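Local structure of O-phospho-L-seryl-tRNA:Cys-tRNA synthase (Methanocaldococcus jannaschii DSM 2661, 5X6B) at residues I276-E281 with K286-L291; K245-V250 with E270-K275; A116-G121 with C293-L298; I128-I133 with A157-A162; E124-V129 with H147-V152. The protein probably converts O-phosphoseryl-tRNA(Cys) to cysteinyl-tRNA(Cys), using pyridoxal phosphate carried on one of its lysines. All blocks are in the same frame, centred on the assembly; numbering follows the deposited sequence.

Overall arrangement
Following the chain from the N terminus, strand 115-119 opens contact 3, whose other half, 293-298, arrives only after the rest of the central mixed sheet; the other four contacts nest inside this long loop. Helix 122-132 comes next and starts both contact 5, which ties it to helix 148-156, and contact 4, which ties it to the turn leading into strand 160-166. Contact 2 then closes a shorter loop from strand 248-252 to the start of helix 273-276, and contact 1 follows in series as a short loop closed by one backbone bridge. Contacts 1, 2, 4 and 5 all meet around helix 122-132, while contacts 1, 3, 4 and 5 also touch the second subunit.

Contact 1: I276-E281 with K286-L291; sequences ITKTSE and KEIEML. With nucleotides of chain E.
Glu287 runs alongside Thr277, the two side chains pointing the same way, so that Glu287 OE2 lies 3.5 Å from Thr277 CB. With CG on the side of its own backbone N (chi1 -62°) and the chain extended beyond, Glu287 carries its carboxylate past the threonine to a salt bridge with Arg117. The aliphatic part of Lys278 crosses Ile288 at a slant, with Lys278 CG 3.9 Å from Ile288 CD1. The backbones form a single antiparallel bridge at Thr279 and Glu287, a non-hydrogen-bonded pair, and a nearly straight bond lies to each side of them, from Ile288 N to Lys278 O (2.9 Å) and from Ser280 N to Lys286 O (2.8 Å). Lys286 leaves this bridge on a bent chain, and its NZ donates to O2' (2.5 Å) and O3' (3.1 Å) of A75 of chain E. The same lysine makes a cation-pi contact with Tyr148 of the second subunit, and Ser280 OG hydrogen-bonds to Glu155 OE1 of that subunit. The backbone bonds hold the two segments together, while side chains reach a ribose, Arg117 and the second subunit, consistent with a place in the tRNA-binding surface.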
# COMPACT_ATOMS: atom_id res chain seq x y z
N ILE B 276 -4.54 15.75 -20.01
CA ILE B 276 -4.18 15.03 -18.80
C ILE B 276 -3.19 13.93 -19.13
O ILE B 276 -2.12 13.83 -18.52
CB ILE B 276 -5.41 14.43 -18.10
CG1 ILE B 276 -6.41 15.53 -17.71
CG2 ILE B 276 -5.00 13.64 -16.88
CD1 ILE B 276 -5.85 16.53 -16.72
N THR B 277 -3.54 13.12 -20.13
CA THR B 277 -2.72 11.97 -20.52
C THR B 277 -1.70 12.33 -21.60
O THR B 277 -1.26 11.46 -22.35
CB THR B 277 -3.60 10.81 -21.02
OG1 THR B 277 -4.27 11.19 -22.23
CG2 THR B 277 -4.63 10.41 -19.97
N LYS B 278 -1.34 13.61 -21.67
CA LYS B 278 -0.35 14.05 -22.65
C LYS B 278 0.98 13.36 -22.39
O LYS B 278 1.45 13.30 -21.25
CB LYS B 278 -0.17 15.57 -22.63
CG LYS B 278 1.11 16.03 -23.30
CD LYS B 278 1.11 17.53 -23.54
CE LYS B 278 2.40 17.97 -24.20
NZ LYS B 278 2.60 19.44 -24.10
N THR B 279 1.59 12.84 -23.45
CA THR B 279 2.78 12.02 -23.31
C THR B 279 4.06 12.83 -23.50
O THR B 279 4.05 13.91 -24.11
CB THR B 279 2.75 10.86 -24.32
OG1 THR B 279 2.66 11.38 -25.65
CG2 THR B 279 1.54 9.99 -24.06
N SER B 280 5.16 12.32 -22.96
CA SER B 280 6.48 12.89 -23.21
C SER B 280 6.82 12.71 -24.69
O SER B 280 6.41 11.73 -25.31
CB SER B 280 7.54 12.24 -22.33
OG SER B 280 8.84 12.70 -22.66
N GLU B 281 7.57 13.65 -25.24
CA GLU B 281 7.87 13.59 -26.67
C GLU B 281 9.01 12.61 -26.94
O GLU B 281 8.93 11.82 -27.88
CB GLU B 281 8.20 14.98 -27.21
CG GLU B 281 9.01 14.99 -28.50
CD GLU B 281 10.49 15.26 -28.28
OE1 GLU B 281 10.82 16.21 -27.55
OE2 GLU B 281 11.32 14.51 -28.84
N LYS B 286 5.12 7.36 -21.93
CA LYS B 286 5.09 7.93 -20.59
C LYS B 286 4.31 9.25 -20.52
O LYS B 286 4.59 10.19 -21.26
CB LYS B 286 6.52 8.14 -20.09
CG LYS B 286 7.34 6.86 -20.04
CD LYS B 286 6.67 5.82 -19.14
CE LYS B 286 7.37 4.48 -19.21
NZ LYS B 286 8.83 4.59 -18.95
N GLU B 287 3.32 9.30 -19.63
CA GLU B 287 2.49 10.49 -19.48
C GLU B 287 3.15 11.50 -18.55
O GLU B 287 3.57 11.16 -17.45
CB GLU B 287 1.10 10.11 -18.97
CG GLU B 287 0.33 9.20 -19.91
CD GLU B 287 -1.01 8.75 -19.34
OE1 GLU B 287 -1.32 9.12 -18.18
OE2 GLU B 287 -1.75 8.04 -20.05
N ILE B 288 3.23 12.75 -19.02
CA ILE B 288 4.02 13.79 -18.37
C ILE B 288 3.54 14.16 -16.97
O ILE B 288 4.36 14.34 -16.07
CB ILE B 288 4.03 15.07 -19.23
CG1 ILE B 288 4.61 14.79 -20.61
CG2 ILE B 288 4.82 16.18 -18.56
CD1 ILE B 288 4.55 15.97 -21.54
N GLU B 289 2.23 14.28 -16.79
CA GLU B 289 1.69 14.69 -15.50
C GLU B 289 1.84 13.58 -14.45
O GLU B 289 1.81 13.84 -13.25
CB GLU B 289 0.22 15.10 -15.64
CG GLU B 289 -0.01 16.33 -16.54
CD GLU B 289 0.57 17.61 -15.96
OE1 GLU B 289 0.79 17.68 -14.74
OE2 GLU B 289 0.79 18.57 -16.74
N MET B 290 2.00 12.34 -14.91
CA MET B 290 2.29 11.22 -14.02
C MET B 290 3.77 11.19 -13.65
O MET B 290 4.18 10.41 -12.79
CB MET B 290 1.91 9.89 -14.68
CG MET B 290 0.45 9.74 -15.08
SD MET B 290 -0.68 9.52 -13.70
CE MET B 290 -1.28 11.20 -13.48
N LEU B 291 4.56 12.04 -14.30
CA LEU B 291 6.01 11.87 -14.37
C LEU B 291 6.29 10.47 -14.90
O LEU B 291 7.25 9.81 -14.49
CB LEU B 291 6.68 12.09 -13.01
CG LEU B 291 6.77 13.55 -12.56
CD1 LEU B 291 7.49 13.67 -11.22
CD2 LEU B 291 7.47 14.39 -13.62
P A E 75 12.20 0.93 -25.04
OP1 A E 75 11.20 1.07 -26.12
OP2 A E 75 13.45 1.72 -25.10
O5' A E 75 11.48 1.25 -23.65
C5' A E 75 11.38 0.28 -22.62
C4' A E 75 11.53 0.89 -21.24
O4' A E 75 12.85 1.50 -21.12
C3' A E 75 10.52 1.98 -20.88
O3' A E 75 10.23 1.91 -19.48
C2' A E 75 11.29 3.27 -21.17
O2' A E 75 10.85 4.40 -20.46
C1' A E 75 12.71 2.87 -20.77
N9 A E 75 13.76 3.63 -21.45
C8 A E 75 13.99 3.74 -22.80
N7 A E 75 15.01 4.50 -23.11
C5 A E 75 15.50 4.92 -21.88
C6 A E 75 16.58 5.75 -21.52
N6 A E 75 17.40 6.34 -22.40
N1 A E 75 16.79 5.97 -20.20
C2 A E 75 15.97 5.39 -19.31
N3 A E 75 14.92 4.59 -19.53
C4 A E 75 14.74 4.39 -20.85

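Contact 2: K245-V250 with E270-K275; sequences KADFIV and EEFSDK
Asp247 is the first residue of 245-250 to touch the other segment, resting its CB 3.8 Å from Phe272 CE2. Its carboxylate is turned 49° from the phenyl plane and crosses the ring at a slant. OD2 is taken by the backbone N of Phe226, which ties the acid to the neighbouring strand. Next comes Phe248, where strand 248-252 begins. Its CG stands on the side of the backbone N (chi1 -48°), and this swings the far end of the ring out to Phe272. The two phenyls form an edge-to-face pair, with the edge of Phe248 directed at one face of Phe272, centroids 4.7 Å apart and planes inclined by 59°. Phe248 CZ does most of the touching. It sits over that face toward the rim and reaches Phe272 CG at 3.4 Å, while Phe248 CE1 lies 3.5 Å from Phe272 CB. No hydrogen bond links the segments. Phe272 is at the N-cap of helix 273-276, and its ring packs the start of that helix on the sheet; Ser273 adds a contact with Phe268. Phe248 also lies on Leu227 of strand 226-229, on Phe268 of strand 264-268, and on Ile133 just beyond helix 122-132.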
# COMPACT_ATOMS: atom_id res chain seq x y z
N LYS B 245 -22.42 16.73 -13.77
CA LYS B 245 -21.76 17.35 -14.92
C LYS B 245 -20.33 17.77 -14.60
O LYS B 245 -19.85 18.79 -15.08
CB LYS B 245 -22.58 18.55 -15.42
CG LYS B 245 -23.86 18.14 -16.14
CD LYS B 245 -24.85 19.29 -16.25
CE LYS B 245 -26.04 18.91 -17.13
NZ LYS B 245 -25.68 17.86 -18.13
N ALA B 246 -19.66 16.96 -13.79
CA ALA B 246 -18.27 17.23 -13.44
C ALA B 246 -17.35 16.86 -14.60
O ALA B 246 -17.54 15.85 -15.27
CB ALA B 246 -17.88 16.47 -12.18
N ASP B 247 -16.34 17.70 -14.83
CA ASP B 247 -15.34 17.44 -15.85
C ASP B 247 -14.22 16.63 -15.24
O ASP B 247 -13.68 15.70 -15.86
CB ASP B 247 -14.82 18.75 -16.44
CG ASP B 247 -15.91 19.58 -17.07
OD1 ASP B 247 -16.68 19.03 -17.90
OD2 ASP B 247 -16.03 20.77 -16.71
N PHE B 248 -13.87 16.98 -14.01
CA PHE B 248 -12.84 16.28 -13.27
C PHE B 248 -13.34 15.89 -11.88
O PHE B 248 -14.15 16.59 -11.27
CB PHE B 248 -11.58 17.13 -13.14
CG PHE B 248 -11.13 17.74 -14.43
CD1 PHE B 248 -10.44 16.98 -15.36
CD2 PHE B 248 -11.38 19.07 -14.71
CE1 PHE B 248 -10.01 17.54 -16.55
CE2 PHE B 248 -10.96 19.64 -15.89
CZ PHE B 248 -10.27 18.87 -16.81
N ILE B 249 -12.84 14.76 -11.39
CA ILE B 249 -13.08 14.35 -10.02
C ILE B 249 -11.78 13.85 -9.40
O ILE B 249 -11.11 12.98 -9.97
CB ILE B 249 -14.14 13.24 -9.93
CG1 ILE B 249 -15.51 13.77 -10.34
CG2 ILE B 249 -14.20 12.68 -8.51
CD1 ILE B 249 -16.57 12.71 -10.37
N VAL B 250 -11.42 14.41 -8.26
CA VAL B 250 -10.30 13.87 -7.50
C VAL B 250 -10.81 13.11 -6.28
O VAL B 250 -11.74 13.55 -5.60
CB VAL B 250 -9.32 14.98 -7.06
CG1 VAL B 250 -8.63 15.58 -8.28
CG2 VAL B 250 -10.03 16.04 -6.25
N GLU B 270 -13.45 12.27 -21.50
CA GLU B 270 -12.66 12.07 -22.72
C GLU B 270 -12.24 13.40 -23.34
O GLU B 270 -11.18 13.50 -23.97
CB GLU B 270 -13.45 11.25 -23.73
CG GLU B 270 -12.75 11.03 -25.07
CD GLU B 270 -11.52 10.13 -24.97
OE1 GLU B 270 -11.32 9.51 -23.91
OE2 GLU B 270 -10.76 10.04 -25.96
N GLU B 271 -13.07 14.43 -23.15
CA GLU B 271 -12.81 15.76 -23.69
C GLU B 271 -11.46 16.31 -23.23
O GLU B 271 -10.76 16.96 -24.01
CB GLU B 271 -13.93 16.71 -23.28
CG GLU B 271 -13.79 18.13 -23.80
CD GLU B 271 -14.91 19.04 -23.35
OE1 GLU B 271 -15.83 18.55 -22.66
OE2 GLU B 271 -14.88 20.25 -23.67
N PHE B 272 -11.09 16.04 -21.99
CA PHE B 272 -9.84 16.55 -21.44
C PHE B 272 -8.75 15.48 -21.35
O PHE B 272 -7.72 15.70 -20.70
CB PHE B 272 -10.08 17.15 -20.05
CG PHE B 272 -11.00 18.33 -20.05
CD1 PHE B 272 -10.49 19.62 -20.17
CD2 PHE B 272 -12.36 18.16 -19.91
CE1 PHE B 272 -11.34 20.71 -20.15
CE2 PHE B 272 -13.21 19.25 -19.89
CZ PHE B 272 -12.70 20.53 -20.02
N SER B 273 -8.97 14.34 -21.98
CA SER B 273 -8.03 13.23 -21.92
C SER B 273 -6.66 13.61 -22.51
O SER B 273 -5.62 13.30 -21.92
CB SER B 273 -8.59 12.02 -22.66
OG SER B 273 -7.68 10.93 -22.63
N ASP B 274 -6.68 14.29 -23.65
CA ASP B 274 -5.46 14.61 -24.39
C ASP B 274 -4.47 15.47 -23.60
O ASP B 274 -3.26 15.38 -23.81
CB ASP B 274 -5.81 15.33 -25.69
CG ASP B 274 -6.50 14.42 -26.69
OD1 ASP B 274 -6.42 13.19 -26.53
OD2 ASP B 274 -7.12 14.95 -27.64
N LYS B 275 -4.98 16.30 -22.70
CA LYS B 275 -4.11 17.18 -21.93
C LYS B 275 -3.65 16.52 -20.63
O LYS B 275 -2.51 16.70 -20.20
CB LYS B 275 -4.83 18.50 -21.63
CG LYS B 275 -5.82 18.90 -22.71
CD LYS B 275 -5.86 20.41 -22.88
CE LYS B 275 -6.73 20.79 -24.07
NZ LYS B 275 -7.58 21.98 -23.77

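Contact 3: A116-G121 with C293-L298; sequences ARPTHG and CTSRGL
His120 and Arg296 meet edge to edge, the guanidinium NH2 of Arg296 lying 3.8 Å from His120 CE1 and close to the imidazole plane. The two flat groups are turned 49° against each other, so they do not stack. His120 keeps CG beside its backbone N (chi1 -59°), which brings the ring toward 293-298. The Arg296 chain bends at its second and third torsions (chi3 -72°), which turns the guanidinium toward the histidine. What joins the two is a shared partner: Glu124 OE2 of the second subunit accepts a hydrogen bond from His120 NE2 and makes a salt bridge with Arg296 NH2. Arg296 NH1 also makes a weak hydrogen bond to the pyridoxal-lysine side chain of the second subunit. Cys293 SG lies 5.2 Å from the centroid of the His120 ring, in an oblique approach. The pyrrolidine of Pro118 packs on Ser295, with CG of Pro118 3.7 Å from CB of Ser295. At the last residue of strand 115-119, Thr119 OG1 donates to Gly121 O at 2.8 Å from above the carbonyl plane; Gly121 is at the N-cap of the next helix. An active site completed across the subunit interface, beside the pyridoxal-lysine of the second subunit, is characteristic of fold type I pyridoxal-phosphate enzymes.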
# COMPACT_ATOMS: atom_id res chain seq x y z
N ALA B 116 -9.91 7.53 -15.82
CA ALA B 116 -9.36 7.66 -14.47
C ALA B 116 -7.86 7.43 -14.46
O ALA B 116 -7.33 6.69 -15.29
CB ALA B 116 -10.05 6.69 -13.52
N ARG B 117 -7.17 8.07 -13.53
CA ARG B 117 -5.73 7.87 -13.35
C ARG B 117 -5.37 7.81 -11.87
O ARG B 117 -5.95 8.53 -11.06
CB ARG B 117 -4.93 8.99 -14.04
CG ARG B 117 -4.88 8.90 -15.56
CD ARG B 117 -4.11 7.68 -16.03
NE ARG B 117 -3.96 7.63 -17.48
CZ ARG B 117 -4.80 7.01 -18.31
NH1 ARG B 117 -5.88 6.40 -17.84
NH2 ARG B 117 -4.57 7.02 -19.61
N PRO B 118 -4.41 6.95 -11.51
CA PRO B 118 -3.92 6.87 -10.13
C PRO B 118 -3.03 8.05 -9.79
O PRO B 118 -2.24 8.48 -10.62
CB PRO B 118 -3.14 5.56 -10.12
CG PRO B 118 -2.67 5.40 -11.52
CD PRO B 118 -3.77 5.95 -12.38
N THR B 119 -3.16 8.56 -8.57
CA THR B 119 -2.37 9.69 -8.11
C THR B 119 -1.81 9.42 -6.71
O THR B 119 -2.15 8.42 -6.09
CB THR B 119 -3.19 10.99 -8.07
OG1 THR B 119 -4.30 10.82 -7.18
CG2 THR B 119 -3.70 11.34 -9.45
N HIS B 120 -0.97 10.33 -6.23
CA HIS B 120 -0.46 10.25 -4.87
C HIS B 120 -1.42 10.91 -3.89
O HIS B 120 -1.05 11.26 -2.78
CB HIS B 120 0.92 10.91 -4.77
CG HIS B 120 1.96 10.31 -5.67
ND1 HIS B 120 2.28 8.96 -5.62
CD2 HIS B 120 2.76 10.85 -6.60
CE1 HIS B 120 3.22 8.71 -6.50
NE2 HIS B 120 3.54 9.84 -7.12
N GLY B 121 -2.67 11.09 -4.32
CA GLY B 121 -3.66 11.74 -3.49
C GLY B 121 -4.49 12.78 -4.22
O GLY B 121 -4.32 13.01 -5.42
N CYS B 293 5.07 7.84 -14.21
CA CYS B 293 5.24 6.85 -13.16
C CYS B 293 4.28 5.68 -13.27
O CYS B 293 3.06 5.86 -13.43
CB CYS B 293 5.14 7.50 -11.77
SG CYS B 293 3.47 7.77 -11.11
N THR B 294 4.85 4.49 -13.19
CA THR B 294 4.10 3.25 -13.02
C THR B 294 3.37 3.25 -11.68
O THR B 294 3.46 2.26 -10.95
CB THR B 294 5.05 2.03 -13.08
OG1 THR B 294 6.31 2.39 -12.49
CG2 THR B 294 5.28 1.59 -14.51
N SER B 295 2.63 4.33 -11.38
CA SER B 295 2.16 4.71 -10.03
C SER B 295 2.22 3.56 -9.04
O SER B 295 1.39 2.65 -9.05
CB SER B 295 0.75 5.29 -10.09
OG SER B 295 0.80 6.70 -10.23
N ARG B 296 3.24 3.63 -8.19
CA ARG B 296 3.96 2.45 -7.75
C ARG B 296 3.60 1.90 -6.37
O ARG B 296 2.97 2.56 -5.56
CB ARG B 296 5.45 2.76 -7.79
CG ARG B 296 5.92 3.25 -9.14
CD ARG B 296 7.00 4.31 -9.01
NE ARG B 296 6.47 5.58 -8.54
CZ ARG B 296 7.23 6.64 -8.26
NH1 ARG B 296 8.55 6.56 -8.39
NH2 ARG B 296 6.68 7.77 -7.83
N GLY B 297 4.03 0.66 -6.15
CA GLY B 297 4.05 0.06 -4.84
C GLY B 297 2.76 -0.05 -4.05
O GLY B 297 1.67 -0.20 -4.60
N LEU B 298 2.91 0.07 -2.74
CA LEU B 298 1.94 -0.41 -1.76
C LEU B 298 0.55 0.25 -1.76
O LEU B 298 -0.46 -0.47 -1.74
CB LEU B 298 2.56 -0.30 -0.37
CG LEU B 298 2.09 -1.24 0.73
CD1 LEU B 298 2.07 -2.67 0.24
CD2 LEU B 298 3.00 -1.10 1.94

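Contact 4: I128-I133 with A157-A162; sequences IVMHAI and AKLNVA
Met130 is met from a helix end rather than a helix side: Ala157 and Leu159, the two residues flanking Lys158, close on it together. They belong to a Schellman motif that ends helix 148-156, with Lys158 at positive phi as the C-prime residue, Leu159 N bonded to Ala154 O and Lys158 N to Glu155 O. The turn redirects the chain into strand 160-166, an outermost strand of the central sheet, and sets both apolar side chains toward helix 122-132. Between side chains the packing is apolar. Ala157 CB lies 3.7 Å from Met130 CB, and Leu159 CD1 comes to the same Met130 CB at 3.8 Å, its branch slanting across the methionine stem. Beyond CG the methionine is extended (chi2 -177°) and leads away from this pair, Met130 CE coming 3.5 Å from Ser150 O; the side chain also packs on Ala153 and Ala154 of helix 148-156. Leu159 CD1 reaches the main chain too, lying 3.6 Å from Met130 O.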
# COMPACT_ATOMS: atom_id res chain seq x y z
N ILE B 128 -2.45 18.53 -10.97
CA ILE B 128 -2.34 18.02 -12.33
C ILE B 128 -3.28 18.75 -13.28
O ILE B 128 -2.85 19.21 -14.34
CB ILE B 128 -2.64 16.51 -12.39
CG1 ILE B 128 -1.42 15.72 -11.90
CG2 ILE B 128 -2.97 16.08 -13.81
CD1 ILE B 128 -1.69 14.26 -11.70
N VAL B 129 -4.55 18.87 -12.92
CA VAL B 129 -5.51 19.54 -13.80
C VAL B 129 -5.25 21.05 -13.83
O VAL B 129 -5.45 21.69 -14.86
CB VAL B 129 -6.98 19.26 -13.39
CG1 VAL B 129 -7.28 17.78 -13.48
CG2 VAL B 129 -7.28 19.79 -12.00
N MET B 130 -4.78 21.61 -12.72
CA MET B 130 -4.44 23.02 -12.67
C MET B 130 -3.23 23.31 -13.55
O MET B 130 -3.05 24.43 -14.03
CB MET B 130 -4.14 23.46 -11.23
CG MET B 130 -5.35 23.66 -10.36
SD MET B 130 -4.86 24.25 -8.73
CE MET B 130 -6.44 24.28 -7.88
N HIS B 131 -2.41 22.29 -13.77
CA HIS B 131 -1.16 22.45 -14.48
C HIS B 131 -1.31 22.14 -15.97
O HIS B 131 -0.59 22.69 -16.80
CB HIS B 131 -0.08 21.56 -13.86
CG HIS B 131 1.29 21.78 -14.42
ND1 HIS B 131 1.78 21.06 -15.49
CD2 HIS B 131 2.27 22.63 -14.05
CE1 HIS B 131 3.01 21.46 -15.76
NE2 HIS B 131 3.33 22.42 -14.90
N ALA B 132 -2.26 21.28 -16.30
CA ALA B 132 -2.41 20.79 -17.66
C ALA B 132 -3.64 21.35 -18.39
O ALA B 132 -3.78 21.17 -19.60
CB ALA B 132 -2.47 19.27 -17.66
N ILE B 133 -4.53 22.01 -17.65
CA ILE B 133 -5.75 22.55 -18.24
C ILE B 133 -5.71 24.07 -18.24
O ILE B 133 -5.89 24.71 -19.27
CB ILE B 133 -7.01 22.06 -17.50
CG1 ILE B 133 -7.00 20.53 -17.39
CG2 ILE B 133 -8.27 22.55 -18.20
CD1 ILE B 133 -6.89 19.83 -18.73
N ALA B 157 0.68 25.92 -9.32
CA ALA B 157 0.38 25.97 -10.74
C ALA B 157 0.39 27.42 -11.23
O ALA B 157 0.01 27.71 -12.37
CB ALA B 157 -0.95 25.32 -11.04
N LYS B 158 0.84 28.32 -10.35
CA LYS B 158 0.92 29.74 -10.66
C LYS B 158 -0.41 30.26 -11.16
O LYS B 158 -0.49 30.91 -12.20
CB LYS B 158 2.03 30.01 -11.68
CG LYS B 158 3.42 29.64 -11.18
CD LYS B 158 4.47 29.86 -12.24
CE LYS B 158 5.87 29.70 -11.67
NZ LYS B 158 6.09 28.35 -11.09
N LEU B 159 -1.47 29.95 -10.42
CA LEU B 159 -2.81 30.39 -10.75
C LEU B 159 -3.33 31.33 -9.67
O LEU B 159 -2.86 31.30 -8.53
CB LEU B 159 -3.75 29.20 -10.91
CG LEU B 159 -3.43 28.24 -12.05
CD1 LEU B 159 -4.45 27.12 -12.11
CD2 LEU B 159 -3.36 28.98 -13.37
N ASN B 160 -4.29 32.16 -10.05
CA ASN B 160 -4.94 33.05 -9.09
C ASN B 160 -6.21 32.41 -8.55
O ASN B 160 -6.78 31.51 -9.17
CB ASN B 160 -5.25 34.40 -9.75
CG ASN B 160 -3.99 35.16 -10.12
OD1 ASN B 160 -3.40 35.85 -9.29
ND2 ASN B 160 -3.58 35.03 -11.38
N VAL B 161 -6.65 32.87 -7.38
CA VAL B 161 -7.78 32.23 -6.71
C VAL B 161 -8.81 33.23 -6.20
O VAL B 161 -8.47 34.22 -5.54
CB VAL B 161 -7.30 31.37 -5.51
CG1 VAL B 161 -8.47 30.89 -4.68
CG2 VAL B 161 -6.48 30.19 -6.00
N ALA B 162 -10.08 32.97 -6.51
CA ALA B 162 -11.19 33.74 -5.96
C ALA B 162 -12.15 32.82 -5.21
O ALA B 162 -12.44 31.71 -5.66
CB ALA B 162 -11.91 34.49 -7.06

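Contact 5: E124-V129 with H147-V152; sequences EGKFIV and HYTSYV
Helix 122-132 is tied to the first turn of helix 148-156 by a single buried lysine, Lys126, which reaches Thr149 and Ser150. Its chain is extended all the way from CG to the ammonium, and NZ donates to Ser150 OG at 2.7 Å and to Thr149 OG1 at 2.9 Å. Lys126 crosses Thr149 at about a right angle, while its last methylenes run by the serine, with CE of Lys126 3.4 Å from Ser150 OG. Thr149 sets its hydroxyl between its backbone N and carbonyl carbon (chi1 61°), where OG1 meets a second partner, His147 ND1, at 2.9 Å; either of these two could be the donor. Thus the threonine oxygen is held from two directions, and the histidine, just ahead of the helix, is linked through it to the lysine. Ser150 N also bonds to His147 O, at 2.8 Å. Both helices lie against the central sheet: Lys126 packs on Leu227 and Asn229 of strand 226-229, and Ser150 on Leu142 of strand 139-143.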
# COMPACT_ATOMS: atom_id res chain seq x y z
N GLU B 124 -2.33 15.98 -5.56
CA GLU B 124 -1.68 15.84 -6.86
C GLU B 124 -2.68 15.88 -8.00
O GLU B 124 -2.38 16.40 -9.08
CB GLU B 124 -0.87 14.54 -6.92
CG GLU B 124 0.32 14.50 -5.95
CD GLU B 124 1.50 15.36 -6.41
OE1 GLU B 124 1.41 16.00 -7.48
OE2 GLU B 124 2.52 15.39 -5.68
N GLY B 125 -3.87 15.33 -7.77
CA GLY B 125 -4.92 15.33 -8.77
C GLY B 125 -5.35 16.75 -9.13
O GLY B 125 -5.61 17.05 -10.29
N LYS B 126 -5.43 17.61 -8.12
CA LYS B 126 -5.79 19.00 -8.33
C LYS B 126 -4.69 19.71 -9.09
O LYS B 126 -4.94 20.38 -10.09
CB LYS B 126 -6.02 19.72 -7.00
CG LYS B 126 -7.18 19.22 -6.17
CD LYS B 126 -7.16 19.92 -4.83
CE LYS B 126 -8.20 19.38 -3.89
NZ LYS B 126 -8.06 20.02 -2.55
N PHE B 127 -3.46 19.55 -8.60
CA PHE B 127 -2.31 20.19 -9.21
C PHE B 127 -2.17 19.79 -10.67
O PHE B 127 -1.83 20.62 -11.52
CB PHE B 127 -1.03 19.85 -8.46
CG PHE B 127 0.21 20.40 -9.12
CD1 PHE B 127 0.42 21.77 -9.17
CD2 PHE B 127 1.14 19.56 -9.69
CE1 PHE B 127 1.55 22.29 -9.78
CE2 PHE B 127 2.27 20.07 -10.29
CZ PHE B 127 2.48 21.44 -10.34
N ILE B 128 -2.45 18.53 -10.97
CA ILE B 128 -2.34 18.02 -12.33
C ILE B 128 -3.28 18.75 -13.28
O ILE B 128 -2.85 19.21 -14.34
CB ILE B 128 -2.64 16.51 -12.39
CG1 ILE B 128 -1.42 15.72 -11.90
CG2 ILE B 128 -2.97 16.08 -13.81
CD1 ILE B 128 -1.69 14.26 -11.70
N VAL B 129 -4.55 18.87 -12.92
CA VAL B 129 -5.51 19.54 -13.80
C VAL B 129 -5.25 21.05 -13.83
O VAL B 129 -5.45 21.69 -14.86
CB VAL B 129 -6.98 19.26 -13.39
CG1 VAL B 129 -7.28 17.78 -13.48
CG2 VAL B 129 -7.28 19.79 -12.00
N HIS B 147 -10.29 23.09 0.96
CA HIS B 147 -9.13 22.56 1.66
C HIS B 147 -7.87 23.32 1.25
O HIS B 147 -7.73 23.71 0.09
CB HIS B 147 -8.97 21.07 1.35
CG HIS B 147 -8.03 20.35 2.27
ND1 HIS B 147 -6.74 20.03 1.92
CD2 HIS B 147 -8.20 19.90 3.54
CE1 HIS B 147 -6.15 19.40 2.93
NE2 HIS B 147 -7.02 19.32 3.92
N TYR B 148 -6.96 23.53 2.21
CA TYR B 148 -5.77 24.34 1.98
C TYR B 148 -4.98 23.88 0.76
O TYR B 148 -4.31 24.68 0.11
CB TYR B 148 -4.87 24.35 3.23
CG TYR B 148 -4.07 23.08 3.47
CD1 TYR B 148 -2.84 22.89 2.86
CD2 TYR B 148 -4.54 22.10 4.33
CE1 TYR B 148 -2.10 21.74 3.08
CE2 TYR B 148 -3.81 20.94 4.55
CZ TYR B 148 -2.59 20.77 3.93
OH TYR B 148 -1.86 19.63 4.15
N THR B 149 -5.05 22.59 0.46
CA THR B 149 -4.31 22.04 -0.68
C THR B 149 -4.85 22.56 -2.01
O THR B 149 -4.16 22.50 -3.02
CB THR B 149 -4.35 20.51 -0.68
OG1 THR B 149 -5.71 20.05 -0.79
CG2 THR B 149 -3.73 19.97 0.59
N SER B 150 -6.09 23.05 -2.02
CA SER B 150 -6.62 23.65 -3.23
C SER B 150 -5.93 24.99 -3.48
O SER B 150 -5.63 25.35 -4.62
CB SER B 150 -8.14 23.84 -3.13
OG SER B 150 -8.80 22.60 -3.12
N TYR B 151 -5.66 25.71 -2.40
CA TYR B 151 -4.93 26.97 -2.47
C TYR B 151 -3.46 26.75 -2.82
O TYR B 151 -2.92 27.42 -3.70
CB TYR B 151 -5.04 27.72 -1.14
CG TYR B 151 -6.46 28.09 -0.78
CD1 TYR B 151 -7.04 29.26 -1.27
CD2 TYR B 151 -7.23 27.27 0.04
CE1 TYR B 151 -8.34 29.60 -0.94
CE2 TYR B 151 -8.53 27.60 0.36
CZ TYR B 151 -9.08 28.77 -0.13
OH TYR B 151 -10.37 29.11 0.19
N VAL B 152 -2.83 25.80 -2.14
CA VAL B 152 -1.40 25.55 -2.32
C VAL B 152 -1.12 24.99 -3.72
O VAL B 152 -0.12 25.34 -4.33
CB VAL B 152 -0.87 24.58 -1.25
CG1 VAL B 152 0.62 24.33 -1.44
CG2 VAL B 152 -1.14 25.14 0.14